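Local coordinates for twitching motility pilus retraction protein (Geobacter sulfurreducens PCA, PDB 5ZFQ) that probably powers retraction of type IV pili, and so twitching motility, as a hexameric ATPase motor of the type II/IV secretion family, at residues Leu294-Val298 with Arg355-Val361; Met310-Ile316 with Ile328-Met332. All coordinates share one frame; numbering follows the deposited sequence.

Interaction 1 (Leu294-Val298 with Arg355-Val361)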
loop_
_atom_site.group_PDB
_atom_site.type_symbol
_atom_site.label_atom_id
_atom_site.label_comp_id
_atom_site.label_asym_id
_atom_site.label_seq_id
_atom_site.Cartn_x
_atom_site.Cartn_y
_atom_site.Cartn_z
ATOM N N LEU A 294 1.152 -30.838 23.351
ATOM C CA LEU A 294 0.393 -32.047 23.651
ATOM C C LEU A 294 0.852 -33.145 22.699
ATOM O O LEU A 294 0.525 -33.132 21.500
ATOM C CB LEU A 294 -1.118 -31.813 23.524
ATOM C CG LEU A 294 -1.792 -30.988 24.635
ATOM C CD1 LEU A 294 -3.255 -30.670 24.285
ATOM C CD2 LEU A 294 -1.671 -31.678 26.008
ATOM N N LEU A 295 1.643 -34.069 23.231
ATOM C CA LEU A 295 2.127 -35.203 22.462
ATOM C C LEU A 295 1.116 -36.329 22.554
ATOM O O LEU A 295 0.258 -36.299 23.423
ATOM C CB LEU A 295 3.499 -35.648 22.979
ATOM C CG LEU A 295 4.581 -34.574 22.808
ATOM C CD1 LEU A 295 5.837 -34.964 23.542
ATOM C CD2 LEU A 295 4.870 -34.350 21.335
ATOM N N PRO A 296 1.186 -37.310 21.638
ATOM C CA PRO A 296 0.390 -38.531 21.803
ATOM C C PRO A 296 0.960 -39.430 22.892
ATOM O O PRO A 296 2.174 -39.467 23.062
ATOM C CB PRO A 296 0.496 -39.210 20.429
ATOM C CG PRO A 296 1.730 -38.693 19.833
ATOM C CD PRO A 296 1.843 -37.268 20.320
ATOM N N ASN A 297 0.122 -40.149 23.628
ATOM C CA ASN A 297 0.689 -41.112 24.558
ATOM C C ASN A 297 1.189 -42.329 23.783
ATOM O O ASN A 297 0.869 -42.500 22.596
ATOM C CB ASN A 297 -0.309 -41.518 25.655
ATOM C CG ASN A 297 -1.678 -41.926 25.113
ATOM O OD1 ASN A 297 -1.797 -42.469 24.010
ATOM N ND2 ASN A 297 -2.719 -41.676 25.908
ATOM N N VAL A 298 2.009 -43.148 24.440
ATOM C CA VAL A 298 2.515 -44.370 23.819
ATOM C C VAL A 298 1.350 -45.157 23.190
ATOM O O VAL A 298 1.458 -45.662 22.067
ATOM C CB VAL A 298 3.310 -45.216 24.844
ATOM C CG1 VAL A 298 2.498 -45.417 26.123
ATOM C CG2 VAL A 298 3.703 -46.557 24.232
ATOM N N ARG A 355 7.149 -43.551 31.075
ATOM C CA ARG A 355 6.581 -44.261 29.923
ATOM C C ARG A 355 5.245 -43.682 29.450
ATOM O O ARG A 355 4.326 -44.422 29.087
ATOM C CB ARG A 355 6.399 -45.747 30.241
ATOM C CG ARG A 355 7.689 -46.532 30.456
ATOM C CD ARG A 355 7.362 -47.867 31.059
ATOM N NE ARG A 355 8.546 -48.674 31.324
ATOM C CZ ARG A 355 9.322 -48.547 32.401
ATOM N NH1 ARG A 355 9.068 -47.622 33.325
ATOM N NH2 ARG A 355 10.365 -49.351 32.549
ATOM N N ARG A 356 5.146 -42.358 29.450
ATOM C CA ARG A 356 3.940 -41.677 28.994
ATOM C C ARG A 356 3.980 -41.411 27.480
ATOM O O ARG A 356 2.937 -41.351 26.834
ATOM C CB ARG A 356 3.752 -40.368 29.762
ATOM C CG ARG A 356 3.979 -40.475 31.279
ATOM C CD ARG A 356 2.806 -41.132 32.022
ATOM N NE ARG A 356 1.494 -40.586 31.641
ATOM C CZ ARG A 356 1.068 -39.347 31.904
ATOM N NH1 ARG A 356 1.850 -38.477 32.556
ATOM N NH2 ARG A 356 -0.147 -38.973 31.505
ATOM N N ILE A 357 5.187 -41.257 26.932
ATOM C CA ILE A 357 5.396 -41.099 25.489
ATOM C C ILE A 357 6.445 -42.086 24.983
ATOM O O ILE A 357 7.195 -42.653 25.774
ATOM C CB ILE A 357 5.850 -39.656 25.110
ATOM C CG1 ILE A 357 7.304 -39.404 25.535
ATOM C CG2 ILE A 357 4.927 -38.616 25.699
ATOM C CD1 ILE A 357 7.776 -37.996 25.241
ATOM N N SER A 358 6.512 -42.285 23.669
ATOM C CA SER A 358 7.487 -43.224 23.110
ATOM C C SER A 358 8.744 -42.506 22.624
ATOM O O SER A 358 8.715 -41.310 22.340
ATOM C CB SER A 358 6.871 -44.029 21.967
ATOM O OG SER A 358 6.793 -43.254 20.784
ATOM N N LEU A 359 9.842 -43.250 22.543
ATOM C CA LEU A 359 11.124 -42.722 22.100
ATOM C C LEU A 359 11.028 -42.032 20.722
ATOM O O LEU A 359 11.634 -40.977 20.530
ATOM C CB LEU A 359 12.180 -43.847 22.075
ATOM C CG LEU A 359 13.668 -43.460 21.927
ATOM C CD1 LEU A 359 14.211 -42.787 23.181
ATOM C CD2 LEU A 359 14.556 -44.637 21.528
ATOM N N ASP A 360 10.271 -42.610 19.780
ATOM C CA ASP A 360 10.069 -41.999 18.449
ATOM C C ASP A 360 9.499 -40.600 18.562
ATOM O O ASP A 360 10.075 -39.625 18.074
ATOM C CB ASP A 360 9.118 -42.820 17.560
ATOM C CG ASP A 360 9.741 -44.105 17.050
ATOM O OD1 ASP A 360 10.973 -44.272 17.213
ATOM O OD2 ASP A 360 9.007 -44.925 16.439
ATOM N N VAL A 361 8.344 -40.518 19.206
ATOM C CA VAL A 361 7.650 -39.259 19.362
ATOM C C VAL A 361 8.521 -38.274 20.134
ATOM O O VAL A 361 8.667 -37.118 19.735
ATOM C CB VAL A 361 6.308 -39.469 20.060
ATOM C CG1 VAL A 361 5.580 -38.141 20.231
ATOM C CG2 VAL A 361 5.475 -40.441 19.245
#
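Leu295 and Pro296, at the end of strand 286-296, pack against Ile357 and Val361 where the chain enters helix 359-365. The two methyls of Leu295 divide the work: CD1 meets CD1 of Ile357 at 4.0 Å, while CD2 lies 4.0 Å from CG1 of Val361, the side chains of Leu295 and Val361 passing in opposite directions. A branched leucine suits this place because one residue can serve two neighbours. Val361 turns CG1 the other way from its own backbone N (chi1 180°), which brings that methyl against the pyrrolidine ring of Pro296, with CG1 3.8 Å from Pro296 CD. The rigid ring offers a fixed apolar surface and needs no N-H partner. Ile357 stands with CG1 between its backbone N and carbonyl carbon (chi1 73°) and extends from there to CD1; its other branch, CG2, rests 3.9 Å from Pro296 O.

In the RecA-like ATPase domain, strand 286-296 is paired with strand 303-310 at one side of the mixed sheet, and helix 344-353 contributes Leu348 to the same apolar cluster. That helix ends in a Schellman motif at Arg355, after which a short loop leads to Ser358, the N-cap of helix 359-365. Phe284 of a neighbouring subunit packs on Leu295, and Arg149 of that subunit on Pro296.

Beyond the apolar part, the backbone takes over. Val298 N donates to Arg356 O over 3.1 Å, with an angle of 148° at the hydrogen. The same oxygen receives a CA-H contact from Asn297 CA at 3.2 Å. Asn297 OD1 accepts from Gly300 N, within its own turn, while Val298 lays CG1 3.6 Å from Arg355 O.

Interaction 2 (Met310-Ile316 with Ile328-Met332); sequences MVPNPAI and IYSQM
The end of strand 303-310 and the first turn of helix 314-321 pack against helix 328-333 at the rim of the RecA-like domain: Met310 ends the strand, Asn313 caps helix 314-321, and Ile328-Met332 belongs to a short helix whose backbone bonds are weak. Met310 and Met332 cross at about a right angle, Met310 CG lying 3.6 Å from Met332 SD. Flexible, polarisable methionines suit such a junction, since their chains can bend to fit neighbours; Met310 does so at chi2 and chi3, and Ala259 of helix 259-268 touches both residues. Ile328 bridges the strand end and the helix. Its CG2 reaches Met310 CG at 4.1 Å, and its CG1 meets Ile316 CG2 at 4.0 Å, so the two branches of one beta-branched residue serve different partners.

Ile316 spreads its own branches likewise. With CG1 beside the backbone N (chi1 -71°), the longer arm runs past Gln331 in the opposite direction, CD1 coming to 3.7 Å from Gln331 CB. The aliphatic part of the glutamine therefore does the apolar packing, while its chain, bent at chi2, places the amide beside the first turn of helix 314-321, where OE1 sits 3.9 Å from Ala315 CB. That turn is held by Asn313, whose OD1 accepts from Ile316 N at 2.9 Å, nearly along the C=O axis.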
loop_
_atom_site.group_PDB
_atom_site.type_symbol
_atom_site.label_atom_id
_atom_site.label_comp_id
_atom_site.label_asym_id
_atom_site.label_seq_id
_atom_site.Cartn_x
_atom_site.Cartn_y
_atom_site.Cartn_z
ATOM N N MET A 310 10.497 -21.475 31.792
ATOM C CA MET A 310 11.601 -20.598 32.079
ATOM C C MET A 310 11.210 -19.579 33.130
ATOM O O MET A 310 10.318 -18.812 32.916
ATOM C CB MET A 310 11.987 -19.848 30.831
ATOM C CG MET A 310 13.306 -19.133 30.902
ATOM S SD MET A 310 13.352 -17.486 31.551
ATOM C CE MET A 310 12.294 -16.558 30.522
ATOM N N VAL A 311 11.902 -19.563 34.255
ATOM C CA VAL A 311 11.650 -18.604 35.303
ATOM C C VAL A 311 12.853 -17.713 35.365
ATOM O O VAL A 311 13.928 -18.159 35.641
ATOM C CB VAL A 311 11.479 -19.265 36.660
ATOM C CG1 VAL A 311 11.038 -18.242 37.674
ATOM C CG2 VAL A 311 10.434 -20.345 36.586
ATOM N N PRO A 312 12.623 -16.379 35.084
ATOM C CA PRO A 312 13.812 -15.524 35.103
ATOM C C PRO A 312 14.487 -15.321 36.425
ATOM O O PRO A 312 13.865 -15.394 37.442
ATOM C CB PRO A 312 13.279 -14.196 34.616
ATOM C CG PRO A 312 12.195 -14.566 33.725
ATOM C CD PRO A 312 11.486 -15.513 34.565
ATOM N N ASN A 313 15.783 -15.083 36.376
ATOM C CA ASN A 313 16.588 -14.843 37.550
ATOM C C ASN A 313 17.568 -13.757 37.235
ATOM O O ASN A 313 17.693 -13.382 36.108
ATOM C CB ASN A 313 17.256 -16.096 38.074
ATOM C CG ASN A 313 18.148 -16.758 37.071
ATOM O OD1 ASN A 313 18.677 -16.142 36.184
ATOM N ND2 ASN A 313 18.326 -18.025 37.235
ATOM N N PRO A 314 18.242 -13.202 38.220
ATOM C CA PRO A 314 19.170 -12.126 37.853
ATOM C C PRO A 314 19.989 -12.453 36.607
ATOM O O PRO A 314 20.083 -11.615 35.698
ATOM C CB PRO A 314 20.070 -12.026 39.079
ATOM C CG PRO A 314 19.185 -12.389 40.199
ATOM C CD PRO A 314 18.279 -13.466 39.672
ATOM N N ALA A 315 20.519 -13.675 36.555
ATOM C CA ALA A 315 21.407 -14.102 35.477
ATOM C C ALA A 315 20.755 -14.052 34.096
ATOM O O ALA A 315 21.416 -13.714 33.105
ATOM C CB ALA A 315 21.932 -15.520 35.758
ATOM N N ILE A 316 19.465 -14.381 34.042
ATOM C CA ILE A 316 18.718 -14.433 32.777
ATOM C C ILE A 316 18.254 -13.050 32.325
ATOM O O ILE A 316 18.295 -12.728 31.137
ATOM C CB ILE A 316 17.502 -15.402 32.892
ATOM C CG1 ILE A 316 18.015 -16.845 32.950
ATOM C CG2 ILE A 316 16.496 -15.194 31.749
ATOM C CD1 ILE A 316 16.950 -17.906 32.996
ATOM N N ILE A 328 20.280 -18.280 27.365
ATOM C CA ILE A 328 19.282 -18.506 28.396
ATOM C C ILE A 328 19.099 -19.996 28.652
ATOM O O ILE A 328 18.947 -20.432 29.796
ATOM C CB ILE A 328 17.921 -17.859 28.004
ATOM C CG1 ILE A 328 17.960 -16.346 28.246
ATOM C CG2 ILE A 328 16.748 -18.479 28.769
ATOM C CD1 ILE A 328 16.780 -15.607 27.640
ATOM N N TYR A 329 19.153 -20.772 27.575
ATOM C CA TYR A 329 18.880 -22.205 27.623
ATOM C C TYR A 329 19.768 -22.941 28.631
ATOM O O TYR A 329 19.336 -23.899 29.283
ATOM C CB TYR A 329 19.047 -22.810 26.229
ATOM C CG TYR A 329 18.599 -24.247 26.149
ATOM C CD1 TYR A 329 17.242 -24.578 26.125
ATOM C CD2 TYR A 329 19.534 -25.280 26.103
ATOM C CE1 TYR A 329 16.838 -25.901 26.055
ATOM C CE2 TYR A 329 19.137 -26.597 26.030
ATOM C CZ TYR A 329 17.794 -26.907 26.010
ATOM O OH TYR A 329 17.420 -28.230 25.939
ATOM N N SER A 330 21.005 -22.470 28.751
ATOM C CA SER A 330 21.955 -22.977 29.740
ATOM C C SER A 330 21.455 -22.841 31.178
ATOM O O SER A 330 21.540 -23.783 31.972
ATOM C CB SER A 330 23.288 -22.249 29.595
ATOM O OG SER A 330 24.141 -22.517 30.696
ATOM N N GLN A 331 20.938 -21.660 31.506
ATOM C CA GLN A 331 20.397 -21.405 32.834
ATOM C C GLN A 331 19.189 -22.295 33.132
ATOM O O GLN A 331 18.892 -22.595 34.286
ATOM C CB GLN A 331 20.028 -19.932 32.973
ATOM C CG GLN A 331 21.234 -19.033 32.994
ATOM C CD GLN A 331 22.222 -19.418 34.095
ATOM O OE1 GLN A 331 21.878 -19.409 35.286
ATOM N NE2 GLN A 331 23.457 -19.766 33.699
ATOM N N MET A 332 18.502 -22.737 32.091
ATOM C CA MET A 332 17.307 -23.534 32.302
ATOM C C MET A 332 17.644 -24.996 32.617
ATOM O O MET A 332 16.847 -25.710 33.247
ATOM C CB MET A 332 16.402 -23.435 31.078
ATOM C CG MET A 332 16.252 -22.017 30.591
ATOM S SD MET A 332 15.109 -21.809 29.225
ATOM C CE MET A 332 13.918 -23.134 29.492
#

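Overall arrangement
Both contacts belong to the RecA-like half of the chain, at its C-terminal side. Strands 286-296 and 303-310 are antiparallel neighbours, and they supply one segment each: interaction 1 starts at the end of the first, interaction 2 at the end of the second. Both segments of interaction 2 fall between the two segments of interaction 1 in sequence. Their centres lie 27 Å apart and their nearest atoms about 14 Å, without touching. They place helices 359-365 and 328-333 against opposite ends of this strand pair. Interaction 1 also borders another subunit of the hexamer, whereas no other chain of the assembly touches the segments of interaction 2.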